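Local coordinates for protein probable endoglucanase (Gluconacetobacter xylinus, PDB 1WZZ) that hydrolyses internal beta-1,4-glucosidic linkages of cellulose and of carboxymethyl-cellulose, as an endoglucanase of glycoside hydrolase family 8 with an (alpha/alpha)6 barrel, at residues A[241-246]-A[321-326]; A[264-267]-A[271-274]; A[291-296]-A[305-310]. One frame throughout, in Å; residues are numbered along the deposited sequence.

Following the chain from the N terminus, helix 240-247 supplies the first half of contact 1, whose second half comes 75 residues later on helix 315-331. The wide loop so closed holds the other two contacts, nested within it and following each other in series. Contact 2 folds the turn after helix 253-266 back onto that helix's end; contact 3 then lays the loop leading into helix 315-331 against helix 289-297. Hydrogen bonds join neighbours: the Tyr291 hydroxyl of contact 3 pairs with the Gly273 carbonyl of contact 2, and the Tyr325 hydroxyl of contact 1 with the Pro307 carbonyl of contact 3. Contacts 1 and 2 do not touch, their centres lying about 17 Å apart.

Contact 1 of 3, residues A[241-246]-A[321-326]; sequences VPLYFY and TLLVYI
Leu243 and Val324 mark the point where two helices come level, their CA atoms 7.3 Å apart. The segments 241-246 and 321-326 run almost the same way, their axes inclined by 18° and 10.7 Å apart at closest approach, and the gap is bridged by leucine, valine and tyrosine side chains. In Leu243 a chi1 of -178° swings CG to the side opposite its amide nitrogen, which extends its methyls to the other helix. There CD2 meets Leu323 CD2 at 3.8 Å, and both methyls of Leu243 touch Val324 CG2, the branch standing beside the valine's own backbone N. Tyr244 arrives from one side, its long ring at about a right angle to the Leu323 side chain; the ring carries Tyr244 OH across to Leu323 CD2, which sits obliquely to it at 3.9 Å from the hydroxyl. The side chain of Tyr244 also comes within about 6 Å of that of Asp106, the predicted nucleophile. Helices of one layer of an (alpha/alpha)6 barrel run in a common direction, and the small angle here is consistent with that. Helix 48-61 packs alongside through Tyr53 on Tyr244 and Leu56 on Leu323, while helix 289-297 lies against Val324 with Ala293, Val294 and Cys297.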
ATOM      1  N   VAL A 241       5.879   2.868   3.382  1.00  9.64           N
ATOM      2  CA  VAL A 241       6.567   1.962   4.302  1.00 10.15           C
ATOM      3  C   VAL A 241       6.474   2.381   5.777  1.00  9.60           C
ATOM      4  O   VAL A 241       6.025   1.601   6.622  1.00 10.92           O
ATOM      5  CB  VAL A 241       8.043   1.758   3.863  1.00 11.30           C
ATOM      6  CG1 VAL A 241       8.812   0.947   4.922  1.00 12.72           C
ATOM      7  CG2 VAL A 241       8.065   1.020   2.521  1.00 11.85           C
ATOM      8  N   PRO A 242       6.855   3.628   6.126  1.00 10.09           N
ATOM      9  CA  PRO A 242       6.746   4.007   7.540  1.00 10.80           C
ATOM     10  C   PRO A 242       5.308   3.951   8.039  1.00 10.72           C
ATOM     11  O   PRO A 242       5.071   3.578   9.186  1.00 11.92           O
ATOM     12  CB  PRO A 242       7.321   5.443   7.587  1.00 10.21           C
ATOM     13  CG  PRO A 242       7.219   5.924   6.174  1.00  7.84           C
ATOM     14  CD  PRO A 242       7.515   4.680   5.338  1.00  8.66           C
ATOM     15  N   LEU A 243       4.362   4.272   7.151  1.00 10.92           N
ATOM     16  CA  LEU A 243       2.969   4.232   7.525  1.00 10.43           C
ATOM     17  C   LEU A 243       2.486   2.806   7.847  1.00 10.45           C
ATOM     18  O   LEU A 243       1.913   2.566   8.899  1.00 11.85           O
ATOM     19  CB  LEU A 243       2.098   4.800   6.407  1.00 10.43           C
ATOM     20  CG  LEU A 243       0.609   4.810   6.787  1.00 14.07           C
ATOM     21  CD1 LEU A 243       0.392   5.774   7.946  1.00 15.44           C
ATOM     22  CD2 LEU A 243      -0.221   5.220   5.579  1.00 16.46           C
ATOM     23  N   TYR A 244       2.729   1.862   6.954  1.00  9.78           N
ATOM     24  CA  TYR A 244       2.227   0.515   7.202  1.00 10.31           C
ATOM     25  C   TYR A 244       2.855  -0.133   8.442  1.00 12.25           C
ATOM     26  O   TYR A 244       2.187  -0.836   9.205  1.00 12.97           O
ATOM     27  CB  TYR A 244       2.476  -0.362   5.977  1.00  9.87           C
ATOM     28  CG  TYR A 244       1.545  -0.135   4.813  1.00  9.62           C
ATOM     29  CD1 TYR A 244       2.044  -0.100   3.503  1.00 10.33           C
ATOM     30  CD2 TYR A 244       0.171  -0.006   4.992  1.00 11.72           C
ATOM     31  CE1 TYR A 244       1.198   0.072   2.403  1.00 10.70           C
ATOM     32  CE2 TYR A 244      -0.698   0.156   3.872  1.00 12.68           C
ATOM     33  CZ  TYR A 244      -0.169   0.195   2.599  1.00 12.52           C
ATOM     34  OH  TYR A 244      -0.995   0.345   1.520  1.00 14.17           O
ATOM     35  N   PHE A 245       4.149   0.096   8.655  1.00 11.25           N
ATOM     36  CA  PHE A 245       4.786  -0.487   9.812  1.00 12.38           C
ATOM     37  C   PHE A 245       4.366   0.217  11.108  1.00 14.34           C
ATOM     38  O   PHE A 245       4.230  -0.438  12.139  1.00 16.39           O
ATOM     39  CB  PHE A 245       6.315  -0.540   9.571  1.00 14.08           C
ATOM     40  CG  PHE A 245       6.717  -1.665   8.642  1.00 13.94           C
ATOM     41  CD1 PHE A 245       6.521  -1.561   7.268  1.00 13.75           C
ATOM     42  CD2 PHE A 245       7.191  -2.874   9.164  1.00 15.53           C
ATOM     43  CE1 PHE A 245       6.779  -2.638   6.415  1.00 16.29           C
ATOM     44  CE2 PHE A 245       7.458  -3.969   8.318  1.00 15.77           C
ATOM     45  CZ  PHE A 245       7.250  -3.849   6.944  1.00 15.55           C
ATOM     46  N   TYR A 246       4.121   1.532  11.066  1.00 14.03           N
ATOM     47  CA  TYR A 246       3.613   2.240  12.244  1.00 13.70           C
ATOM     48  C   TYR A 246       2.230   1.667  12.598  1.00 15.85           C
ATOM     49  O   TYR A 246       1.946   1.332  13.745  1.00 16.20           O
ATOM     50  CB  TYR A 246       3.488   3.755  11.946  1.00 15.86           C
ATOM     51  CG  TYR A 246       2.272   4.459  12.562  1.00 19.16           C
ATOM     52  CD1 TYR A 246       1.097   4.656  11.817  1.00 21.30           C
ATOM     53  CD2 TYR A 246       2.291   4.919  13.889  1.00 20.87           C
ATOM     54  CE1 TYR A 246      -0.025   5.285  12.368  1.00 23.28           C
ATOM     55  CE2 TYR A 246       1.150   5.553  14.454  1.00 25.52           C
ATOM     56  CZ  TYR A 246       0.006   5.726  13.681  1.00 23.97           C
ATOM     57  OH  TYR A 246      -1.127   6.317  14.212  1.00 25.67           O
ATOM     58  N   THR A 321      -3.777  10.297   1.968  1.00 10.70           N
ATOM     59  CA  THR A 321      -4.225  10.970   3.171  1.00 10.64           C
ATOM     60  C   THR A 321      -5.291  10.165   3.909  1.00  9.63           C
ATOM     61  O   THR A 321      -5.207   9.991   5.128  1.00 10.24           O
ATOM     62  CB  THR A 321      -4.775  12.374   2.834  1.00 10.75           C
ATOM     63  OG1 THR A 321      -3.724  13.148   2.224  1.00 13.15           O
ATOM     64  CG2 THR A 321      -5.232  13.093   4.090  1.00 11.70           C
ATOM     65  N   LEU A 322      -6.280   9.650   3.176  1.00 11.18           N
ATOM     66  CA  LEU A 322      -7.326   8.857   3.826  1.00 12.14           C
ATOM     67  C   LEU A 322      -6.743   7.568   4.421  1.00 12.14           C
ATOM     68  O   LEU A 322      -7.161   7.113   5.483  1.00 11.34           O
ATOM     69  CB  LEU A 322      -8.457   8.577   2.822  1.00 13.06           C
ATOM     70  CG  LEU A 322      -9.748   7.922   3.323  1.00 13.87           C
ATOM     71  CD1 LEU A 322     -10.148   8.325   4.706  1.00 14.72           C
ATOM     72  CD2 LEU A 322     -10.823   8.289   2.317  1.00 15.40           C
ATOM     73  N   LEU A 323      -5.719   7.016   3.783  1.00 11.20           N
ATOM     74  CA  LEU A 323      -5.078   5.815   4.317  1.00 11.18           C
ATOM     75  C   LEU A 323      -4.503   6.128   5.702  1.00 10.70           C
ATOM     76  O   LEU A 323      -4.547   5.304   6.620  1.00 12.25           O
ATOM     77  CB  LEU A 323      -3.980   5.369   3.362  1.00 10.93           C
ATOM     78  CG  LEU A 323      -3.349   4.013   3.646  1.00 10.88           C
ATOM     79  CD1 LEU A 323      -4.422   2.897   3.460  1.00 10.87           C
ATOM     80  CD2 LEU A 323      -2.179   3.825   2.701  1.00 11.54           C
ATOM     81  N   VAL A 324      -3.940   7.331   5.870  1.00 10.19           N
ATOM     82  CA  VAL A 324      -3.406   7.713   7.165  1.00 10.71           C
ATOM     83  C   VAL A 324      -4.540   7.850   8.202  1.00 11.24           C
ATOM     84  O   VAL A 324      -4.379   7.479   9.374  1.00 12.17           O
ATOM     85  CB  VAL A 324      -2.607   9.053   7.072  1.00 10.79           C
ATOM     86  CG1 VAL A 324      -2.194   9.510   8.477  1.00 12.68           C
ATOM     87  CG2 VAL A 324      -1.344   8.855   6.189  1.00 10.63           C
ATOM     88  N   TYR A 325      -5.683   8.402   7.794  1.00 12.64           N
ATOM     89  CA  TYR A 325      -6.805   8.493   8.738  1.00 12.42           C
ATOM     90  C   TYR A 325      -7.193   7.089   9.227  1.00 12.70           C
ATOM     91  O   TYR A 325      -7.516   6.905  10.400  1.00 14.50           O
ATOM     92  CB  TYR A 325      -8.029   9.153   8.080  1.00 13.01           C
ATOM     93  CG  TYR A 325      -8.009  10.667   8.120  1.00 12.82           C
ATOM     94  CD1 TYR A 325      -8.731  11.369   9.089  1.00 13.42           C
ATOM     95  CD2 TYR A 325      -7.304  11.391   7.169  1.00 13.48           C
ATOM     96  CE1 TYR A 325      -8.749  12.773   9.097  1.00 13.93           C
ATOM     97  CE2 TYR A 325      -7.306  12.799   7.171  1.00 14.72           C
ATOM     98  CZ  TYR A 325      -8.030  13.468   8.132  1.00 13.54           C
ATOM     99  OH  TYR A 325      -8.020  14.850   8.103  1.00 14.88           O
ATOM    100  N   ILE A 326      -7.147   6.107   8.332  1.00 13.59           N
ATOM    101  CA  ILE A 326      -7.503   4.730   8.727  1.00 14.00           C
ATOM    102  C   ILE A 326      -6.462   4.202   9.710  1.00 13.93           C
ATOM    103  O   ILE A 326      -6.804   3.616  10.743  1.00 14.91           O
ATOM    104  CB  ILE A 326      -7.537   3.771   7.518  1.00 14.88           C
ATOM    105  CG1 ILE A 326      -8.424   4.322   6.400  1.00 20.21           C
ATOM    106  CG2 ILE A 326      -8.003   2.349   7.991  1.00 15.60           C
ATOM    107  CD1 ILE A 326      -9.814   4.599   6.819  1.00 16.95           C
TER

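Contact 2 of 3, residues A[264-267]-A[271-274]; sequences NNFG and LPGW
Phe266 and Leu271 bring their CA atoms within 5.5 Å, because the chain leaves helix 253-266, turns, and comes back past the helix's C-terminal end in an extended course. The contact rests on Pro272 lying over one face of the Phe266 ring. Its CD is 3.6 Å from the ring centroid and only 10° off the normal, a well-centred CH-pi interaction, with CG reaching on toward the CE2 and CZ side. Proline suits the place: its CD is bonded to the amide nitrogen, which leaves its hydrogens somewhat positive and well matched to the pi cloud, and the Pro272 side chain crosses that of Phe266 at about a right angle, presenting its CD edge to the ring face. The opposite face of the same ring is covered by Asn265 ND2, 3.4 Å above the plane and over its centre, so the phenylalanine lies between an amide group and a proline methylene. What allows the return is a helix terminus ended by glycine: Gly267 has a positive phi of 86°, a conformation in which a beta carbon would press on the preceding carbonyl oxygen. Leu271 first points away from the helix, yet a chi1 of -64° with CD1 extended leaves CD2 turned back to Phe266 CB at 4.0 Å. Its CG and CD2 also lie beside the carbonyl oxygen of Gly267, with CG at 3.6 Å in a plain van der Waals contact. Beyond the turn, Leu271 directs CD1 to Leu292 and Ala295 of helix 289-297, and its side chain touches Trp263. Phe262, one turn back along the helix, meets the Phe266 ring edge-to-face and also touches Pro272.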
ATOM      1  N   ASN A 264      11.949  15.975  10.090  1.00 14.82           N
ATOM      2  CA  ASN A 264      12.296  17.247  10.713  1.00 17.24           C
ATOM      3  C   ASN A 264      13.401  18.036  10.045  1.00 18.02           C
ATOM      4  O   ASN A 264      13.552  19.256  10.314  1.00 20.91           O
ATOM      5  CB  ASN A 264      12.535  17.026  12.201  1.00 18.45           C
ATOM      6  CG  ASN A 264      11.236  16.703  12.931  1.00 19.80           C
ATOM      7  OD1 ASN A 264      10.279  17.479  12.897  1.00 21.05           O
ATOM      8  ND2 ASN A 264      11.182  15.548  13.564  1.00 21.18           N
ATOM      9  N   ASN A 265      14.157  17.404   9.159  1.00 16.65           N
ATOM     10  CA  ASN A 265      15.189  18.134   8.434  1.00 17.99           C
ATOM     11  C   ASN A 265      14.490  19.142   7.521  1.00 19.05           C
ATOM     12  O   ASN A 265      14.997  20.235   7.278  1.00 20.96           O
ATOM     13  CB  ASN A 265      16.015  17.207   7.544  1.00 19.17           C
ATOM     14  CG  ASN A 265      16.982  17.975   6.671  1.00 23.50           C
ATOM     15  OD1 ASN A 265      17.910  18.593   7.180  1.00 26.62           O
ATOM     16  ND2 ASN A 265      16.758  17.966   5.368  1.00 22.46           N
ATOM     17  N   PHE A 266      13.316  18.771   7.031  1.00 15.68           N
ATOM     18  CA  PHE A 266      12.548  19.605   6.116  1.00 16.95           C
ATOM     19  C   PHE A 266      11.442  20.469   6.722  1.00 18.09           C
ATOM     20  O   PHE A 266      11.259  21.627   6.338  1.00 18.53           O
ATOM     21  CB  PHE A 266      11.923  18.710   5.030  1.00 19.08           C
ATOM     22  CG  PHE A 266      12.938  17.950   4.229  1.00 18.99           C
ATOM     23  CD1 PHE A 266      13.623  18.570   3.186  1.00 20.61           C
ATOM     24  CD2 PHE A 266      13.265  16.632   4.552  1.00 19.88           C
ATOM     25  CE1 PHE A 266      14.618  17.896   2.486  1.00 21.23           C
ATOM     26  CE2 PHE A 266      14.249  15.958   3.864  1.00 20.78           C
ATOM     27  CZ  PHE A 266      14.935  16.585   2.823  1.00 21.92           C
ATOM     28  N   GLY A 267      10.677  19.890   7.648  1.00 16.76           N
ATOM     29  CA  GLY A 267       9.559  20.599   8.246  1.00 16.70           C
ATOM     30  C   GLY A 267       8.322  20.446   7.379  1.00 18.25           C
ATOM     31  O   GLY A 267       8.411  20.061   6.196  1.00 16.76           O
ATOM     32  N   LEU A 271       8.464  19.244   2.709  1.00 12.96           N
ATOM     33  CA  LEU A 271       8.766  17.821   2.519  1.00 13.32           C
ATOM     34  C   LEU A 271       8.989  17.526   1.044  1.00 11.45           C
ATOM     35  O   LEU A 271       8.282  18.042   0.163  1.00 13.66           O
ATOM     36  CB  LEU A 271       7.606  16.963   3.033  1.00 12.82           C
ATOM     37  CG  LEU A 271       7.346  17.079   4.530  1.00 13.45           C
ATOM     38  CD1 LEU A 271       6.094  16.246   4.842  1.00 17.04           C
ATOM     39  CD2 LEU A 271       8.521  16.550   5.327  1.00 17.44           C
ATOM     40  N   PRO A 272       9.975  16.672   0.727  1.00 11.27           N
ATOM     41  CA  PRO A 272      10.237  16.354  -0.685  1.00 12.26           C
ATOM     42  C   PRO A 272       9.331  15.229  -1.251  1.00 11.79           C
ATOM     43  O   PRO A 272       8.995  14.283  -0.536  1.00 12.65           O
ATOM     44  CB  PRO A 272      11.723  15.950  -0.663  1.00 12.39           C
ATOM     45  CG  PRO A 272      11.832  15.243   0.643  1.00 12.46           C
ATOM     46  CD  PRO A 272      11.045  16.169   1.601  1.00 12.64           C
ATOM     47  N   GLY A 273       8.967  15.340  -2.526  1.00 12.07           N
ATOM     48  CA  GLY A 273       8.173  14.311  -3.190  1.00 13.74           C
ATOM     49  C   GLY A 273       9.074  13.112  -3.451  1.00 13.89           C
ATOM     50  O   GLY A 273       8.611  11.965  -3.550  1.00 13.97           O
ATOM     51  N   TRP A 274      10.371  13.360  -3.641  1.00 13.93           N
ATOM     52  CA  TRP A 274      11.306  12.251  -3.785  1.00 12.90           C
ATOM     53  C   TRP A 274      12.695  12.682  -3.338  1.00 14.64           C
ATOM     54  O   TRP A 274      12.986  13.878  -3.275  1.00 13.54           O
ATOM     55  CB  TRP A 274      11.375  11.700  -5.227  1.00 12.09           C
ATOM     56  CG  TRP A 274      11.683  12.672  -6.356  1.00 12.52           C
ATOM     57  CD1 TRP A 274      10.791  13.178  -7.258  1.00 17.28           C
ATOM     58  CD2 TRP A 274      12.975  13.170  -6.754  1.00 14.36           C
ATOM     59  NE1 TRP A 274      11.435  13.953  -8.192  1.00 17.30           N
ATOM     60  CE2 TRP A 274      12.774  13.969  -7.908  1.00 14.56           C
ATOM     61  CE3 TRP A 274      14.272  13.021  -6.251  1.00 16.39           C
ATOM     62  CZ2 TRP A 274      13.826  14.620  -8.573  1.00 16.18           C
ATOM     63  CZ3 TRP A 274      15.331  13.674  -6.914  1.00 17.82           C
ATOM     64  CH2 TRP A 274      15.092  14.461  -8.062  1.00 17.49           C
TER

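Contact 3 of 3, residues A[291-296]-A[305-310]; sequences YLAVAE and ELPTLD
Glu296 and Leu306 meet because each sets its CG beside its own backbone N, with chi1 of -71° and -63°; Glu296 then runs extended, while in Leu306 CD1 is the extended branch and CD2 turns to the helix. The two side chains slide past each other in opposite directions, so the carboxylate of the helix residue arrives over the loop while Leu306 CD2 reaches the helix. Glu296 OE2 lies 3.2 Å from Leu306 CD2, a tight approach, and 3.5 Å from Pro307 CD. Nearly one turn earlier in the helix, the small Ala293 lets the loop come close: the CA atoms of Ala293 and Leu306 are 5.7 Å apart, Ala293 CB packs on Pro307 CD at 3.9 Å, and Leu306 CD2 lies over Ala293 CA. Leu292 CD2 extends the apolar strip by resting more loosely on Pro307 CG. Proline and leucine fit this stretch, which has an extended backbone and little regular structure, by packing rigid and branched hydrocarbon against the Ala293 side of helix 289-297 before the chain enters helix 315-331. Arg328 of that helix also touches Leu306. Between the segments, one water donates both its hydrogens, one to Glu296 OE1 and one to Glu305 O, each at 2.6 Å. With both its protons spent on acceptors, the water joins helix and loop, and the proton it donates to Glu296 is consistent with an ionised carboxylate, though it does not prove it.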
ATOM      1  N   TYR A 291       1.921  13.092   1.951  1.00 11.06           N
ATOM      2  CA  TYR A 291       3.200  12.789   2.597  1.00 10.84           C
ATOM      3  C   TYR A 291       3.236  13.448   3.958  1.00 10.63           C
ATOM      4  O   TYR A 291       3.812  12.891   4.877  1.00 10.96           O
ATOM      5  CB  TYR A 291       4.394  13.347   1.802  1.00 11.39           C
ATOM      6  CG  TYR A 291       4.896  12.491   0.676  1.00 11.18           C
ATOM      7  CD1 TYR A 291       4.018  11.883  -0.224  1.00 11.28           C
ATOM      8  CD2 TYR A 291       6.273  12.427   0.420  1.00 11.11           C
ATOM      9  CE1 TYR A 291       4.513  11.229  -1.385  1.00 10.65           C
ATOM     10  CE2 TYR A 291       6.767  11.806  -0.713  1.00 10.62           C
ATOM     11  CZ  TYR A 291       5.900  11.212  -1.615  1.00 12.23           C
ATOM     12  OH  TYR A 291       6.438  10.656  -2.766  1.00 13.23           O
ATOM     13  N   LEU A 292       2.639  14.650   4.070  1.00 10.79           N
ATOM     14  CA  LEU A 292       2.594  15.335   5.351  1.00 11.81           C
ATOM     15  C   LEU A 292       1.794  14.517   6.350  1.00 12.12           C
ATOM     16  O   LEU A 292       2.186  14.402   7.510  1.00 13.15           O
ATOM     17  CB  LEU A 292       1.975  16.729   5.189  1.00 12.76           C
ATOM     18  CG  LEU A 292       1.804  17.523   6.474  1.00 13.52           C
ATOM     19  CD1 LEU A 292       3.144  17.686   7.222  1.00 15.54           C
ATOM     20  CD2 LEU A 292       1.244  18.875   6.058  1.00 13.54           C
ATOM     21  N   ALA A 293       0.689  13.922   5.894  1.00 11.98           N
ATOM     22  CA  ALA A 293      -0.116  13.093   6.788  1.00 10.91           C
ATOM     23  C   ALA A 293       0.743  11.931   7.298  1.00 10.94           C
ATOM     24  O   ALA A 293       0.757  11.628   8.489  1.00 12.58           O
ATOM     25  CB  ALA A 293      -1.349  12.567   6.037  1.00 11.42           C
ATOM     26  N   VAL A 294       1.479  11.277   6.395  1.00 10.57           N
ATOM     27  CA  VAL A 294       2.339  10.183   6.826  1.00 10.76           C
ATOM     28  C   VAL A 294       3.382  10.645   7.833  1.00 11.78           C
ATOM     29  O   VAL A 294       3.597  10.008   8.873  1.00 12.37           O
ATOM     30  CB  VAL A 294       3.045   9.526   5.616  1.00 11.79           C
ATOM     31  CG1 VAL A 294       4.092   8.501   6.105  1.00 10.83           C
ATOM     32  CG2 VAL A 294       2.005   8.832   4.741  1.00 10.98           C
ATOM     33  N   ALA A 295       4.032  11.769   7.523  1.00 11.73           N
ATOM     34  CA  ALA A 295       5.054  12.310   8.409  1.00 12.53           C
ATOM     35  C   ALA A 295       4.520  12.633   9.791  1.00 13.24           C
ATOM     36  O   ALA A 295       5.181  12.379  10.802  1.00 13.22           O
ATOM     37  CB  ALA A 295       5.674  13.567   7.764  1.00 13.28           C
ATOM     38  N   GLU A 296       3.307  13.175   9.845  1.00 14.42           N
ATOM     39  CA  GLU A 296       2.714  13.521  11.135  1.00 14.02           C
ATOM     40  C   GLU A 296       2.509  12.295  12.020  1.00 15.52           C
ATOM     41  O   GLU A 296       2.537  12.408  13.243  1.00 16.41           O
ATOM     42  CB  GLU A 296       1.401  14.300  10.914  1.00 13.86           C
ATOM     43  CG  GLU A 296       1.677  15.712  10.369  1.00 15.36           C
ATOM     44  CD  GLU A 296       0.450  16.486   9.919  1.00 22.99           C
ATOM     45  OE1 GLU A 296       0.563  17.722   9.765  1.00 24.42           O
ATOM     46  OE2 GLU A 296      -0.604  15.886   9.684  1.00 26.87           O
ATOM     47  N   GLU A 305      -2.912  17.765  13.467  1.00 40.06           N
ATOM     48  CA  GLU A 305      -4.069  18.203  12.673  1.00 34.29           C
ATOM     49  C   GLU A 305      -3.858  17.765  11.226  1.00 27.19           C
ATOM     50  O   GLU A 305      -3.262  18.481  10.440  1.00 23.29           O
ATOM     51  CB  GLU A 305      -4.186  19.717  12.748  1.00 37.43           C
ATOM     52  CG  GLU A 305      -5.273  20.265  11.847  1.00 44.79           C
ATOM     53  CD  GLU A 305      -6.522  19.414  11.904  1.00 46.80           C
ATOM     54  OE1 GLU A 305      -7.072  19.255  13.015  1.00 49.07           O
ATOM     55  OE2 GLU A 305      -6.946  18.901  10.841  1.00 50.29           O
ATOM     56  N   LEU A 306      -4.338  16.577  10.882  1.00 21.92           N
ATOM     57  CA  LEU A 306      -4.109  16.060   9.542  1.00 18.04           C
ATOM     58  C   LEU A 306      -4.700  16.852   8.400  1.00 15.66           C
ATOM     59  O   LEU A 306      -5.694  17.571   8.566  1.00 16.02           O
ATOM     60  CB  LEU A 306      -4.658  14.627   9.438  1.00 18.79           C
ATOM     61  CG  LEU A 306      -4.058  13.521  10.311  1.00 19.18           C
ATOM     62  CD1 LEU A 306      -4.838  12.213  10.067  1.00 20.30           C
ATOM     63  CD2 LEU A 306      -2.582  13.336   9.966  1.00 20.54           C
ATOM     64  N   PRO A 307      -4.097  16.741   7.203  1.00 15.89           N
ATOM     65  CA  PRO A 307      -4.622  17.444   6.033  1.00 13.53           C
ATOM     66  C   PRO A 307      -6.006  16.816   5.790  1.00 15.00           C
ATOM     67  O   PRO A 307      -6.254  15.694   6.254  1.00 14.85           O
ATOM     68  CB  PRO A 307      -3.663  17.048   4.910  1.00 15.75           C
ATOM     69  CG  PRO A 307      -2.371  16.741   5.641  1.00 16.77           C
ATOM     70  CD  PRO A 307      -2.809  16.073   6.912  1.00 15.69           C
ATOM     71  N   THR A 308      -6.892  17.538   5.105  1.00 15.26           N
ATOM     72  CA  THR A 308      -8.225  17.018   4.769  1.00 15.31           C
ATOM     73  C   THR A 308      -8.377  16.921   3.255  1.00 14.23           C
ATOM     74  O   THR A 308      -7.709  17.632   2.464  1.00 14.64           O
ATOM     75  CB  THR A 308      -9.361  17.898   5.379  1.00 16.25           C
ATOM     76  OG1 THR A 308      -9.198  19.252   4.945  1.00 18.73           O
ATOM     77  CG2 THR A 308      -9.309  17.822   6.913  1.00 19.11           C
ATOM     78  N   LEU A 309      -9.265  16.041   2.815  1.00 12.49           N
ATOM     79  CA  LEU A 309      -9.420  15.781   1.394  1.00 14.21           C
ATOM     80  C   LEU A 309     -10.030  16.894   0.549  1.00 14.25           C
ATOM     81  O   LEU A 309      -9.879  16.889  -0.672  1.00 16.11           O
ATOM     82  CB  LEU A 309     -10.199  14.453   1.194  1.00 12.46           C
ATOM     83  CG  LEU A 309      -9.299  13.211   1.099  1.00 14.59           C
ATOM     84  CD1 LEU A 309      -8.553  12.987   2.392  1.00 15.61           C
ATOM     85  CD2 LEU A 309     -10.135  11.985   0.735  1.00 14.08           C
ATOM     86  N   ASP A 310     -10.725  17.829   1.187  1.00 17.30           N
ATOM     87  CA  ASP A 310     -11.286  18.920   0.417  1.00 20.85           C
ATOM     88  C   ASP A 310     -10.165  19.809  -0.141  1.00 20.79           C
ATOM     89  O   ASP A 310     -10.402  20.617  -1.042  1.00 23.20           O
ATOM     90  CB  ASP A 310     -12.287  19.727   1.258  1.00 25.71           C
ATOM     91  CG  ASP A 310     -11.758  20.104   2.625  1.00 31.95           C
ATOM     92  OD1 ASP A 310     -11.334  19.208   3.389  1.00 34.37           O
ATOM     93  OD2 ASP A 310     -11.795  21.314   2.957  1.00 37.16           O
TER
HETATM   94  O   HOH W   1      -1.424  18.922   8.707  1.00 31.65           O